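Long-range contacts in MstE (Scytonema sp. PCC 10023, PDB 6SBF), which probably cyclises linear isoprenoid precursors as a monodomain class II terpene cyclase in the biosynthesis of merosterols: residues Trp305-Tyr310 / His347-Thr352; Trp270-Leu275 / Asn358-Ala363; Asp58-Ala63 / Asp108-Gly113. The protein carries 1 engineered substitution. All blocks are in the same frame, centred on the assembly; numbering follows the deposited sequence.

Contact 1 of 3, residues Trp305-Tyr310 / His347-Thr352; sequences WVSSAY and HNSIFT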
ATOM      1  N   TRP A 305     -14.079  -5.150  -4.731  1.00 13.24           N
ATOM      2  CA  TRP A 305     -14.208  -3.861  -5.432  1.00 13.80           C
ATOM      3  C   TRP A 305     -13.411  -3.979  -6.747  1.00 15.19           C
ATOM      4  O   TRP A 305     -12.444  -4.728  -6.820  1.00 16.38           O
ATOM      5  CB  TRP A 305     -13.691  -2.684  -4.600  1.00 13.33           C
ATOM      6  CG  TRP A 305     -14.642  -2.224  -3.559  1.00 13.22           C
ATOM      7  CD1 TRP A 305     -15.545  -1.238  -3.664  1.00 13.04           C
ATOM      8  CD2 TRP A 305     -14.841  -2.807  -2.247  1.00 13.17           C
ATOM      9  NE1 TRP A 305     -16.342  -1.170  -2.582  1.00 12.68           N
ATOM     10  CE2 TRP A 305     -15.900  -2.093  -1.668  1.00 12.96           C
ATOM     11  CE3 TRP A 305     -14.228  -3.802  -1.497  1.00 13.34           C
ATOM     12  CZ2 TRP A 305     -16.375  -2.362  -0.366  1.00 13.55           C
ATOM     13  CZ3 TRP A 305     -14.657  -4.062  -0.205  1.00 13.96           C
ATOM     14  CH2 TRP A 305     -15.711  -3.338   0.342  1.00 13.62           C
ATOM     15  N   VAL A 306     -13.806  -3.183  -7.749  1.00 17.31           N
ATOM     16  CA  VAL A 306     -13.127  -3.004  -9.065  1.00 18.98           C
ATOM     17  C   VAL A 306     -11.642  -2.730  -8.829  1.00 15.28           C
ATOM     18  O   VAL A 306     -11.314  -1.789  -8.117  1.00 16.93           O
ATOM     19  CB  VAL A 306     -13.858  -1.930  -9.906  1.00 23.63           C
ATOM     20  CG1 VAL A 306     -13.130  -1.585 -11.170  1.00 27.54           C
ATOM     21  CG2 VAL A 306     -15.282  -2.352 -10.237  1.00 25.55           C
ATOM     22  N   SER A 307     -10.762  -3.461  -9.504  1.00 16.87           N
ATOM     23  CA  SER A 307      -9.313  -3.228  -9.500  1.00 14.79           C
ATOM     24  C   SER A 307      -8.994  -1.796  -9.873  1.00 13.75           C
ATOM     25  O   SER A 307      -9.469  -1.307 -10.935  1.00 15.64           O
ATOM     26  CB  SER A 307      -8.650  -4.122 -10.417  1.00 16.35           C
ATOM     27  OG  SER A 307      -8.945  -5.461 -10.066  1.00 19.14           O
ATOM     28  N   SER A 308      -8.160  -1.166  -9.064  1.00 12.32           N
ATOM     29  CA  SER A 308      -7.655   0.185  -9.365  1.00 12.89           C
ATOM     30  C   SER A 308      -6.310   0.433  -8.734  1.00 11.95           C
ATOM     31  O   SER A 308      -5.910   1.590  -8.605  1.00 13.42           O
ATOM     32  CB  SER A 308      -8.698   1.266  -9.050  1.00 14.16           C
ATOM     33  OG  SER A 308      -9.067   1.217  -7.670  1.00 15.06           O
ATOM     34  N   ALA A 309      -5.593  -0.603  -8.303  1.00 11.64           N
ATOM     35  CA  ALA A 309      -4.270  -0.453  -7.706  1.00 11.61           C
ATOM     36  C   ALA A 309      -3.224  -0.387  -8.806  1.00 12.10           C
ATOM     37  O   ALA A 309      -2.689  -1.375  -9.216  1.00 15.14           O
ATOM     38  CB  ALA A 309      -3.996  -1.548  -6.723  1.00 12.14           C
ATOM     39  N   TYR A 310      -2.996   0.848  -9.284  1.00 12.85           N
ATOM     40  CA  TYR A 310      -2.151   1.097 -10.464  1.00 13.24           C
ATOM     41  C   TYR A 310      -0.708   1.236 -10.077  1.00 13.48           C
ATOM     42  O   TYR A 310      -0.336   2.225  -9.396  1.00 15.51           O
ATOM     43  CB  TYR A 310      -2.659   2.254 -11.309  1.00 13.44           C
ATOM     44  CG  TYR A 310      -3.981   1.993 -11.978  1.00 13.70           C
ATOM     45  CD1 TYR A 310      -4.143   0.956 -12.872  1.00 16.11           C
ATOM     46  CD2 TYR A 310      -5.095   2.748 -11.729  1.00 15.97           C
ATOM     47  CE1 TYR A 310      -5.371   0.700 -13.468  1.00 16.86           C
ATOM     48  CE2 TYR A 310      -6.319   2.526 -12.314  1.00 17.20           C
ATOM     49  CZ  TYR A 310      -6.475   1.491 -13.213  1.00 16.02           C
ATOM     50  OH  TYR A 310      -7.693   1.272 -13.762  1.00 21.10           O
ATOM     51  N   HIS A 347      -5.036  -7.612 -11.255  1.00 12.97           N
ATOM     52  CA  HIS A 347      -6.056  -8.282 -12.077  1.00 15.40           C
ATOM     53  C   HIS A 347      -7.020  -9.134 -11.243  1.00 14.05           C
ATOM     54  O   HIS A 347      -8.136  -9.379 -11.680  1.00 16.36           O
ATOM     55  CB  HIS A 347      -5.397  -9.137 -13.154  1.00 15.36           C
ATOM     56  CG  HIS A 347      -4.449 -10.162 -12.629  1.00 17.76           C
ATOM     57  ND1 HIS A 347      -3.161  -9.842 -12.119  1.00 20.96           N
ATOM     58  CD2 HIS A 347      -4.647 -11.515 -12.465  1.00 20.86           C
ATOM     59  CE1 HIS A 347      -2.630 -11.024 -11.687  1.00 20.62           C
ATOM     60  NE2 HIS A 347      -3.504 -12.047 -11.941  1.00 21.43           N
ATOM     61  N   ASN A 348      -6.630  -9.607 -10.048  1.00 14.04           N
ATOM     62  CA  ASN A 348      -7.520 -10.438  -9.197  1.00 13.27           C
ATOM     63  C   ASN A 348      -8.405  -9.574  -8.310  1.00 13.26           C
ATOM     64  O   ASN A 348      -9.299 -10.122  -7.643  1.00 14.38           O
ATOM     65  CB  ASN A 348      -6.703 -11.414  -8.351  1.00 13.99           C
ATOM     66  CG  ASN A 348      -6.031 -12.501  -9.173  1.00 14.30           C
ATOM     67  OD1 ASN A 348      -6.613 -12.942 -10.176  1.00 17.05           O
ATOM     68  ND2 ASN A 348      -4.878 -12.996  -8.725  1.00 15.52           N
ATOM     69  N   SER A 349      -8.150  -8.271  -8.231  1.00 12.27           N
ATOM     70  CA  SER A 349      -8.887  -7.333  -7.355  1.00 13.19           C
ATOM     71  C   SER A 349      -8.587  -7.606  -5.871  1.00 11.91           C
ATOM     72  O   SER A 349      -9.307  -7.026  -5.033  1.00 13.27           O
ATOM     73  CB  SER A 349     -10.375  -7.315  -7.621  1.00 14.40           C
ATOM     74  OG  SER A 349     -10.693  -7.172  -9.007  1.00 16.50           O
ATOM     75  N   ILE A 350      -7.583  -8.425  -5.569  1.00 11.46           N
ATOM     76  CA  ILE A 350      -7.309  -8.774  -4.161  1.00 12.29           C
ATOM     77  C   ILE A 350      -6.630  -7.574  -3.475  1.00 11.11           C
ATOM     78  O   ILE A 350      -7.034  -7.183  -2.360  1.00 12.50           O
ATOM     79  CB  ILE A 350      -6.449 -10.034  -4.140  1.00 13.43           C
ATOM     80  CG1 ILE A 350      -7.309 -11.248  -4.532  1.00 14.34           C
ATOM     81  CG2 ILE A 350      -5.802 -10.224  -2.764  1.00 13.44           C
ATOM     82  CD1 ILE A 350      -6.473 -12.521  -4.782  1.00 14.40           C
ATOM     83  N   PHE A 351      -5.673  -6.947  -4.152  1.00 11.61           N
ATOM     84  CA  PHE A 351      -4.927  -5.817  -3.567  1.00 11.60           C
ATOM     85  C   PHE A 351      -5.920  -4.685  -3.302  1.00 11.27           C
ATOM     86  O   PHE A 351      -5.906  -4.089  -2.189  1.00 11.57           O
ATOM     87  CB  PHE A 351      -3.790  -5.427  -4.508  1.00 12.35           C
ATOM     88  CG  PHE A 351      -2.649  -4.676  -3.862  1.00 12.24           C
ATOM     89  CD1 PHE A 351      -2.665  -3.293  -3.721  1.00 12.74           C
ATOM     90  CD2 PHE A 351      -1.580  -5.380  -3.341  1.00 12.05           C
ATOM     91  CE1 PHE A 351      -1.553  -2.665  -3.190  1.00 13.29           C
ATOM     92  CE2 PHE A 351      -0.487  -4.750  -2.801  1.00 13.06           C
ATOM     93  CZ  PHE A 351      -0.456  -3.373  -2.754  1.00 13.53           C
ATOM     94  N   THR A 352      -6.765  -4.327  -4.263  1.00 10.88           N
ATOM     95  CA  THR A 352      -7.755  -3.254  -4.076  1.00 11.14           C
ATOM     96  C   THR A 352      -8.732  -3.616  -2.960  1.00 11.61           C
ATOM     97  O   THR A 352      -9.012  -2.779  -2.117  1.00 12.47           O
ATOM     98  CB  THR A 352      -8.479  -2.943  -5.408  1.00 12.10           C
ATOM     99  OG1 THR A 352      -7.564  -2.476  -6.409  1.00 12.74           O
ATOM    100  CG2 THR A 352      -9.523  -1.866  -5.211  1.00 12.72           C
TER
HETATM  101  O   HOH W   1     -10.043  -7.098 -12.730  1.00 42.55           O
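The N-terminal turn of helix 350-363 is where the loop 305-310 is fastened, chiefly through two hydroxyl side chains, Ser349 and Thr352. Ser349 occupies the N-cap position, but its hydroxyl makes no capping bond; it meets the hydroxyl of Ser307 instead, the two OG atoms 2.7 Å apart, within hydrogen-bonding distance. Ser307 OG is also bonded to the carbonyl of Asp346, and a water bonded to His347 O adds a weak bond. One turn on, the two branches of Thr352 share the work. With OG1 anti to its own carbonyl carbon (chi1 -62°), the hydroxyl accepts an almost straight bond from Ser308 N (3.0 Å to OG1, 171°) and has a second partner in Asp346 OD2. Thr352 CG2 rests 3.4 Å from Val306 O. Trp305 fits the closing tryptophan of a QW-type repeat (Gln299 to Trp305), as in squalene-hopene cyclases; its indole lies against Gln299 with NE1 bonded to Leu295 O, and its carbonyl O lies 3.4 Å from Ser349 CB. Ser308 OG turns to helix 265-275, bonding Thr265 OG1 and Phe266 N. At the far end Ala309 CB, at the centre of an inverse gamma turn, approaches Phe351 CD1 obliquely at 3.7 Å.

Contact 2 of 3, residues Trp270-Leu275 / Asn358-Ala363; sequences WCLRLL and NSLVKA
Leu272 is the first residue of 270-275 to reach the other helix. Its CG stands anti to the backbone N, which sends both methyls across: CD1 lies 3.9 Å from Ala363 CB, and CD2 sits 3.7 Å from Ser359 OG and at looser range from Leu360 CD2. The hydroxyl that CD2 meets is turned back on its own helix to hydrogen-bond Val356 O, so Leu272 touches a polar atom that already has a partner. Ile292 and Leu295 of helix 282-298 pack on the same leucine.

The two helices run nearly parallel, 25° apart with axes 8.9 Å from each other, as neighbouring inner helices of an alpha6-alpha6 barrel do; helix 282-298 belongs to the outer layer behind them.

Arg273 comes next and starts out over Ser359, its CG 4.0 Å from Ser359 CB. A bend at chi3 (57°) then brings the guanidinium between Trp270, one turn earlier on the same helix, and Lys362. Trp270 CZ3 lies 3.4 Å above one face, offset toward the rim, and Lys362 lies over the opposite face, its CD likewise offset toward the rim. NH1 gives Asn358 OD1 a short but bent, weak hydrogen bond of 2.8 Å, the amide plane turned 30° from the guanidinium; Asn358 ND2 is bonded to Met68 O. NH2 forms a salt bridge with Glu224, whose charge may ease the nearness of Lys362, with NZ 5.0 Å from Arg273 NE. A leucine in place of Arg273 would probably leave the Glu224 carboxylate without this countercharge and Asn358 OD1 without its NH1 donor.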
ATOM      1  N   TRP A 270      -7.496   4.937   0.275  1.00 10.87           N
ATOM      2  CA  TRP A 270      -6.336   5.555   0.926  1.00 11.08           C
ATOM      3  C   TRP A 270      -6.698   6.960   1.424  1.00 11.55           C
ATOM      4  O   TRP A 270      -6.202   7.356   2.495  1.00 12.29           O
ATOM      5  CB  TRP A 270      -5.093   5.520   0.013  1.00 11.48           C
ATOM      6  CG  TRP A 270      -4.418   4.180   0.052  1.00 12.18           C
ATOM      7  CD1 TRP A 270      -4.351   3.197  -0.895  1.00 13.59           C
ATOM      8  CD2 TRP A 270      -3.704   3.662   1.198  1.00 11.72           C
ATOM      9  NE1 TRP A 270      -3.640   2.127  -0.430  1.00 13.60           N
ATOM     10  CE2 TRP A 270      -3.264   2.360   0.858  1.00 12.61           C
ATOM     11  CE3 TRP A 270      -3.436   4.141   2.469  1.00 12.60           C
ATOM     12  CZ2 TRP A 270      -2.522   1.584   1.760  1.00 14.25           C
ATOM     13  CZ3 TRP A 270      -2.681   3.395   3.331  1.00 13.28           C
ATOM     14  CH2 TRP A 270      -2.261   2.135   2.989  1.00 14.55           C
ATOM     15  N   CYS A 271      -7.486   7.717   0.660  1.00 11.61           N
ATOM     16  CA  CYS A 271      -7.884   9.047   1.142  1.00 12.03           C
ATOM     17  C   CYS A 271      -8.710   8.910   2.428  1.00 11.89           C
ATOM     18  O   CYS A 271      -8.568   9.761   3.333  1.00 12.94           O
ATOM     19  CB  CYS A 271      -8.625   9.771   0.040  1.00 13.22           C
ATOM     20  SG  CYS A 271      -8.842  11.519   0.321  1.00 15.81           S
ATOM     21  N   LEU A 272      -9.563   7.922   2.506  1.00 11.62           N
ATOM     22  CA  LEU A 272     -10.387   7.687   3.722  1.00 12.25           C
ATOM     23  C   LEU A 272      -9.445   7.438   4.903  1.00 12.05           C
ATOM     24  O   LEU A 272      -9.672   8.039   5.997  1.00 13.68           O
ATOM     25  CB  LEU A 272     -11.371   6.574   3.447  1.00 12.81           C
ATOM     26  CG  LEU A 272     -12.230   6.130   4.624  1.00 13.05           C
ATOM     27  CD1 LEU A 272     -12.960   7.313   5.229  1.00 14.20           C
ATOM     28  CD2 LEU A 272     -13.183   5.029   4.208  1.00 13.55           C
ATOM     29  N   ARG A 273      -8.398   6.637   4.734  1.00 12.39           N
ATOM     30  CA  ARG A 273      -7.454   6.410   5.831  1.00 13.28           C
ATOM     31  C   ARG A 273      -6.790   7.755   6.223  1.00 13.03           C
ATOM     32  O   ARG A 273      -6.646   8.019   7.428  1.00 13.97           O
ATOM     33  CB  ARG A 273      -6.380   5.420   5.429  1.00 14.91           C
ATOM     34  CG  ARG A 273      -6.868   4.025   5.532  1.00 17.19           C
ATOM     35  CD  ARG A 273      -5.778   2.987   5.314  1.00 17.37           C
ATOM     36  NE  ARG A 273      -4.570   3.004   6.164  1.00 15.31           N
ATOM     37  CZ  ARG A 273      -3.770   1.943   6.348  1.00 15.08           C
ATOM     38  NH1 ARG A 273      -4.132   0.743   5.943  1.00 16.77           N
ATOM     39  NH2 ARG A 273      -2.596   2.081   6.944  1.00 16.80           N
ATOM     40  N   LEU A 274      -6.381   8.543   5.257  1.00 12.08           N
ATOM     41  CA  LEU A 274      -5.764   9.858   5.553  1.00 12.44           C
ATOM     42  C   LEU A 274      -6.718  10.711   6.395  1.00 12.38           C
ATOM     43  O   LEU A 274      -6.283  11.361   7.381  1.00 14.42           O
ATOM     44  CB  LEU A 274      -5.412  10.535   4.241  1.00 12.69           C
ATOM     45  CG  LEU A 274      -4.938  11.989   4.328  1.00 13.35           C
ATOM     46  CD1 LEU A 274      -3.716  12.198   5.165  1.00 13.52           C
ATOM     47  CD2 LEU A 274      -4.678  12.479   2.890  1.00 14.01           C
ATOM     48  N   LEU A 275      -7.974  10.718   6.058  1.00 12.32           N
ATOM     49  CA  LEU A 275      -8.982  11.591   6.712  1.00 14.06           C
ATOM     50  C   LEU A 275      -9.282  11.125   8.157  1.00 14.48           C
ATOM     51  O   LEU A 275      -9.843  11.895   8.911  1.00 16.37           O
ATOM     52  CB  LEU A 275     -10.269  11.685   5.897  1.00 15.03           C
ATOM     53  CG  LEU A 275     -10.137  12.391   4.536  1.00 17.92           C
ATOM     54  CD1 LEU A 275     -11.421  12.218   3.768  1.00 22.05           C
ATOM     55  CD2 LEU A 275      -9.753  13.837   4.695  1.00 21.64           C
ATOM     56  N   ASN A 358      -9.885  -2.606   4.677  1.00 12.40           N
ATOM     57  CA  ASN A 358      -9.129  -2.015   5.787  1.00 12.95           C
ATOM     58  C   ASN A 358      -9.630  -0.599   6.106  1.00 12.88           C
ATOM     59  O   ASN A 358      -9.840  -0.221   7.273  1.00 13.03           O
ATOM     60  CB  ASN A 358      -7.663  -2.072   5.479  1.00 13.72           C
ATOM     61  CG  ASN A 358      -6.832  -1.274   6.435  1.00 13.77           C
ATOM     62  OD1 ASN A 358      -6.752  -0.064   6.308  1.00 16.17           O
ATOM     63  ND2 ASN A 358      -6.171  -1.957   7.359  1.00 13.83           N
ATOM     64  N   SER A 359      -9.816   0.211   5.062  1.00 11.83           N
ATOM     65  CA  SER A 359     -10.223   1.624   5.281  1.00 11.72           C
ATOM     66  C   SER A 359     -11.602   1.638   5.947  1.00 11.86           C
ATOM     67  O   SER A 359     -11.855   2.512   6.770  1.00 12.57           O
ATOM     68  CB  SER A 359     -10.166   2.414   3.979  1.00 12.53           C
ATOM     69  OG  SER A 359     -11.228   2.085   3.052  1.00 14.07           O
ATOM     70  N   LEU A 360     -12.508   0.738   5.554  1.00 11.69           N
ATOM     71  CA  LEU A 360     -13.886   0.732   6.088  1.00 12.73           C
ATOM     72  C   LEU A 360     -13.878   0.275   7.573  1.00 11.61           C
ATOM     73  O   LEU A 360     -14.604   0.840   8.376  1.00 13.36           O
ATOM     74  CB  LEU A 360     -14.774  -0.175   5.255  1.00 11.81           C
ATOM     75  CG  LEU A 360     -15.062   0.282   3.834  1.00 13.00           C
ATOM     76  CD1 LEU A 360     -15.910  -0.761   3.116  1.00 15.15           C
ATOM     77  CD2 LEU A 360     -15.753   1.630   3.830  1.00 14.67           C
ATOM     78  N   VAL A 361     -13.063  -0.722   7.878  1.00 12.61           N
ATOM     79  CA  VAL A 361     -12.900  -1.157   9.284  1.00 13.56           C
ATOM     80  C   VAL A 361     -12.389   0.006  10.141  1.00 13.19           C
ATOM     81  O   VAL A 361     -12.935   0.273  11.236  1.00 16.29           O
ATOM     82  CB  VAL A 361     -12.005  -2.395   9.371  1.00 14.49           C
ATOM     83  CG1 VAL A 361     -11.729  -2.755  10.822  1.00 18.25           C
ATOM     84  CG2 VAL A 361     -12.622  -3.600   8.704  1.00 15.77           C
ATOM     85  N   LYS A 362     -11.377   0.707   9.670  1.00 13.02           N
ATOM     86  CA  LYS A 362     -10.783   1.800  10.457  1.00 14.45           C
ATOM     87  C   LYS A 362     -11.765   2.960  10.554  1.00 15.31           C
ATOM     88  O   LYS A 362     -11.751   3.644  11.580  1.00 17.44           O
ATOM     89  CB  LYS A 362      -9.447   2.180   9.841  1.00 13.91           C
ATOM     90  CG  LYS A 362      -8.344   1.132   9.890  1.00 16.97           C
ATOM     91  CD  LYS A 362      -7.023   1.487   9.233  1.00 19.29           C
ATOM     92  CE  LYS A 362      -6.456   2.798   9.650  1.00 24.27           C
ATOM     93  NZ  LYS A 362      -5.902   2.644  11.011  1.00 32.06           N
ATOM     94  N   ALA A 363     -12.573   3.233   9.519  1.00 13.86           N
ATOM     95  CA  ALA A 363     -13.428   4.419   9.533  1.00 14.78           C
ATOM     96  C   ALA A 363     -14.713   4.217  10.303  1.00 16.76           C
ATOM     97  O   ALA A 363     -15.323   5.231  10.710  1.00 17.94           O
ATOM     98  CB  ALA A 363     -13.694   4.822   8.139  1.00 16.80           C
TER

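Contact 3 of 3, residues Asp58-Ala63 / Asp108-Gly113; sequences DEWVTA and DADTTG
The indole of Trp60 has a water at its edge, in the ring plane, accepting from NE1 at 3.0 Å; the same water donates to Asp110 OD2 at 2.7 Å. The carboxylate plane of Asp110 is turned 55° from the ring, and OD2 itself stays 3.7 Å from NE1, so the water is what links them. Phe48 and Phe351 also meet the indole. Residues 108-112, Asp-Ala-Asp-Thr-Thr, are a variant of the DxDD signature of class II terpene cyclases. Asp110 holds the place of the aspartate that protonates the substrate in this family, and is probably the general acid here. Its helix lies 38° from helix 59-69, both in the inner ring of the alpha6-alpha6 barrel. Direct packing falls to Thr111: OG1 sits 3.3 Å from Trp60 CB, and CG2, anti to the backbone N, reaches 3.6 Å from Trp60 CA. Asp108, the N-cap, fixes that threonine twice. OD2 takes the Thr111 hydroxyl on its syn side at 2.7 Å, and OD1 takes Thr111 N from above the carboxylate plane, nearly straight at 171°. Asp108 O is gripped from opposite faces of its carbonyl plane, by Thr112 N and by Thr112 OG1 at 2.8 Å.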
ATOM      1  N   ASP A  58       3.292 -12.743  -5.076  1.00 12.15           N
ATOM      2  CA  ASP A  58       2.726 -13.548  -3.963  1.00 11.42           C
ATOM      3  C   ASP A  58       3.277 -13.093  -2.602  1.00 11.38           C
ATOM      4  O   ASP A  58       2.456 -12.646  -1.796  1.00 12.60           O
ATOM      5  CB  ASP A  58       2.857 -15.060  -4.220  1.00 12.04           C
ATOM      6  CG  ASP A  58       4.199 -15.671  -4.526  1.00 12.62           C
ATOM      7  OD1 ASP A  58       5.251 -15.111  -4.213  1.00 12.61           O
ATOM      8  OD2 ASP A  58       4.207 -16.816  -5.084  1.00 16.43           O
ATOM      9  N   GLU A  59       4.586 -13.116  -2.379  1.00 11.63           N
ATOM     10  CA  GLU A  59       5.117 -12.720  -1.048  1.00 11.81           C
ATOM     11  C   GLU A  59       4.637 -11.315  -0.728  1.00 12.38           C
ATOM     12  O   GLU A  59       4.153 -11.045   0.357  1.00 12.23           O
ATOM     13  CB  GLU A  59       6.638 -12.766  -1.017  1.00 11.92           C
ATOM     14  CG  GLU A  59       7.223 -14.143  -1.216  1.00 12.82           C
ATOM     15  CD  GLU A  59       8.719 -14.210  -1.376  1.00 13.19           C
ATOM     16  OE1 GLU A  59       9.448 -13.372  -0.807  1.00 14.20           O
ATOM     17  OE2 GLU A  59       9.196 -15.159  -2.100  1.00 14.18           O
ATOM     18  N   TRP A  60       4.843 -10.360  -1.667  1.00 12.27           N
ATOM     19  CA  TRP A  60       4.466  -8.964  -1.432  1.00 11.91           C
ATOM     20  C   TRP A  60       2.955  -8.842  -1.220  1.00 10.72           C
ATOM     21  O   TRP A  60       2.481  -8.186  -0.274  1.00 12.10           O
ATOM     22  CB  TRP A  60       4.952  -8.140  -2.615  1.00 12.81           C
ATOM     23  CG  TRP A  60       4.334  -6.781  -2.673  1.00 12.90           C
ATOM     24  CD1 TRP A  60       4.239  -5.852  -1.694  1.00 14.92           C
ATOM     25  CD2 TRP A  60       3.743  -6.176  -3.819  1.00 14.02           C
ATOM     26  NE1 TRP A  60       3.661  -4.707  -2.161  1.00 14.92           N
ATOM     27  CE2 TRP A  60       3.323  -4.894  -3.463  1.00 14.17           C
ATOM     28  CE3 TRP A  60       3.553  -6.637  -5.118  1.00 15.43           C
ATOM     29  CZ2 TRP A  60       2.765  -4.008  -4.385  1.00 17.42           C
ATOM     30  CZ3 TRP A  60       3.005  -5.751  -6.015  1.00 18.29           C
ATOM     31  CH2 TRP A  60       2.583  -4.478  -5.658  1.00 18.15           C
ATOM     32  N   VAL A  61       2.163  -9.412  -2.102  1.00 10.86           N
ATOM     33  CA  VAL A  61       0.702  -9.289  -2.072  1.00 11.70           C
ATOM     34  C   VAL A  61       0.197  -9.894  -0.765  1.00 10.98           C
ATOM     35  O   VAL A  61      -0.684  -9.290  -0.105  1.00 11.70           O
ATOM     36  CB  VAL A  61       0.060  -9.945  -3.291  1.00 11.68           C
ATOM     37  CG1 VAL A  61      -1.437  -9.950  -3.168  1.00 12.25           C
ATOM     38  CG2 VAL A  61       0.474  -9.203  -4.539  1.00 12.60           C
ATOM     39  N   THR A  62       0.748 -11.013  -0.339  1.00 10.82           N
ATOM     40  CA  THR A  62       0.312 -11.692   0.917  1.00 11.64           C
ATOM     41  C   THR A  62       0.699 -10.855   2.137  1.00 10.92           C
ATOM     42  O   THR A  62      -0.125 -10.742   3.053  1.00 11.60           O
ATOM     43  CB  THR A  62       0.877 -13.108   0.899  1.00 11.28           C
ATOM     44  OG1 THR A  62       0.197 -13.864  -0.100  1.00 12.24           O
ATOM     45  CG2 THR A  62       0.702 -13.819   2.220  1.00 11.21           C
ATOM     46  N   ALA A  63       1.888 -10.306   2.149  1.00 10.78           N
ATOM     47  CA  ALA A  63       2.329  -9.442   3.275  1.00 11.64           C
ATOM     48  C   ALA A  63       1.374  -8.247   3.373  1.00 11.94           C
ATOM     49  O   ALA A  63       0.967  -7.826   4.486  1.00 11.46           O
ATOM     50  CB  ALA A  63       3.775  -9.033   3.097  1.00 12.21           C
ATOM     51  N   ASP A 108      13.389  -7.057  -1.825  1.00 12.97           N
ATOM     52  CA  ASP A 108      13.216  -5.592  -1.897  1.00 12.87           C
ATOM     53  C   ASP A 108      12.693  -5.082  -0.566  1.00 13.09           C
ATOM     54  O   ASP A 108      12.062  -5.803   0.241  1.00 12.95           O
ATOM     55  CB  ASP A 108      12.306  -5.204  -3.070  1.00 13.45           C
ATOM     56  CG  ASP A 108      10.847  -5.418  -2.752  1.00 13.29           C
ATOM     57  OD1 ASP A 108      10.185  -4.526  -2.165  1.00 14.50           O
ATOM     58  OD2 ASP A 108      10.307  -6.515  -3.125  1.00 14.88           O
ATOM     59  N   ALA A 109      12.961  -3.827  -0.314  1.00 12.41           N
ATOM     60  CA  ALA A 109      12.652  -3.177   0.965  1.00 13.04           C
ATOM     61  C   ALA A 109      11.154  -3.069   1.170  1.00 12.46           C
ATOM     62  O   ALA A 109      10.721  -3.071   2.329  1.00 13.59           O
ATOM     63  CB  ALA A 109      13.285  -1.816   1.060  1.00 13.67           C
ATOM     64  N   ASP A 110      10.382  -2.849   0.127  1.00 12.55           N
ATOM     65  CA  ASP A 110       8.932  -2.616   0.317  1.00 12.87           C
ATOM     66  C   ASP A 110       8.283  -3.903   0.783  1.00 12.08           C
ATOM     67  O   ASP A 110       7.540  -3.915   1.776  1.00 12.59           O
ATOM     68  CB  ASP A 110       8.292  -2.062  -0.945  1.00 13.93           C
ATOM     69  CG  ASP A 110       6.867  -1.588  -0.687  1.00 15.41           C
ATOM     70  OD1 ASP A 110       6.667  -0.824   0.258  1.00 16.63           O
ATOM     71  OD2 ASP A 110       5.992  -1.954  -1.434  1.00 25.47           O
ATOM     72  N   THR A 111       8.475  -4.962   0.048  1.00 11.97           N
ATOM     73  CA  THR A 111       7.913  -6.251   0.404  1.00 12.27           C
ATOM     74  C   THR A 111       8.362  -6.594   1.826  1.00 11.14           C
ATOM     75  O   THR A 111       7.525  -7.077   2.628  1.00 12.32           O
ATOM     76  CB  THR A 111       8.383  -7.366  -0.542  1.00 13.02           C
ATOM     77  OG1 THR A 111       7.995  -7.004  -1.878  1.00 14.40           O
ATOM     78  CG2 THR A 111       7.777  -8.677  -0.135  1.00 13.39           C
ATOM     79  N   THR A 112       9.617  -6.408   2.090  1.00 11.18           N
ATOM     80  CA  THR A 112      10.166  -6.778   3.448  1.00 11.21           C
ATOM     81  C   THR A 112       9.479  -5.976   4.535  1.00 12.18           C
ATOM     82  O   THR A 112       9.125  -6.531   5.584  1.00 12.39           O
ATOM     83  CB  THR A 112      11.702  -6.673   3.437  1.00 12.04           C
ATOM     84  OG1 THR A 112      12.235  -7.569   2.453  1.00 12.63           O
ATOM     85  CG2 THR A 112      12.294  -6.999   4.754  1.00 12.99           C
ATOM     86  N   GLY A 113       9.261  -4.687   4.326  1.00 11.80           N
ATOM     87  CA  GLY A 113       8.539  -3.885   5.309  1.00 11.72           C
ATOM     88  C   GLY A 113       7.141  -4.360   5.555  1.00 11.48           C
ATOM     89  O   GLY A 113       6.737  -4.504   6.729  1.00 12.92           O
TER
HETATM   90  O   HOH W   2       3.346  -1.815  -1.629  1.00 17.24           O

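From the N terminus, contact 3 is made first: it closes a loop between helices 59-69 and 109-121, early inner helices of the barrel, and is complete before either of the others opens. Contact 2 starts at 270-275 and waits for the last helix, 350-363; contact 1, opening at 305-310, closes on the first turn of that helix and so nests inside the loop that contact 2 closes. The shared helix brings them together, Trp305 CH2 lying 3.8 Å from Leu360 CD1. Contact 1 also meets contact 3, through Phe351 CZ at 3.7 Å from Trp60 CZ2, joining the C-terminal helix to the early ones. Contacts 2 and 3 stay about 10 Å apart at their nearest atoms.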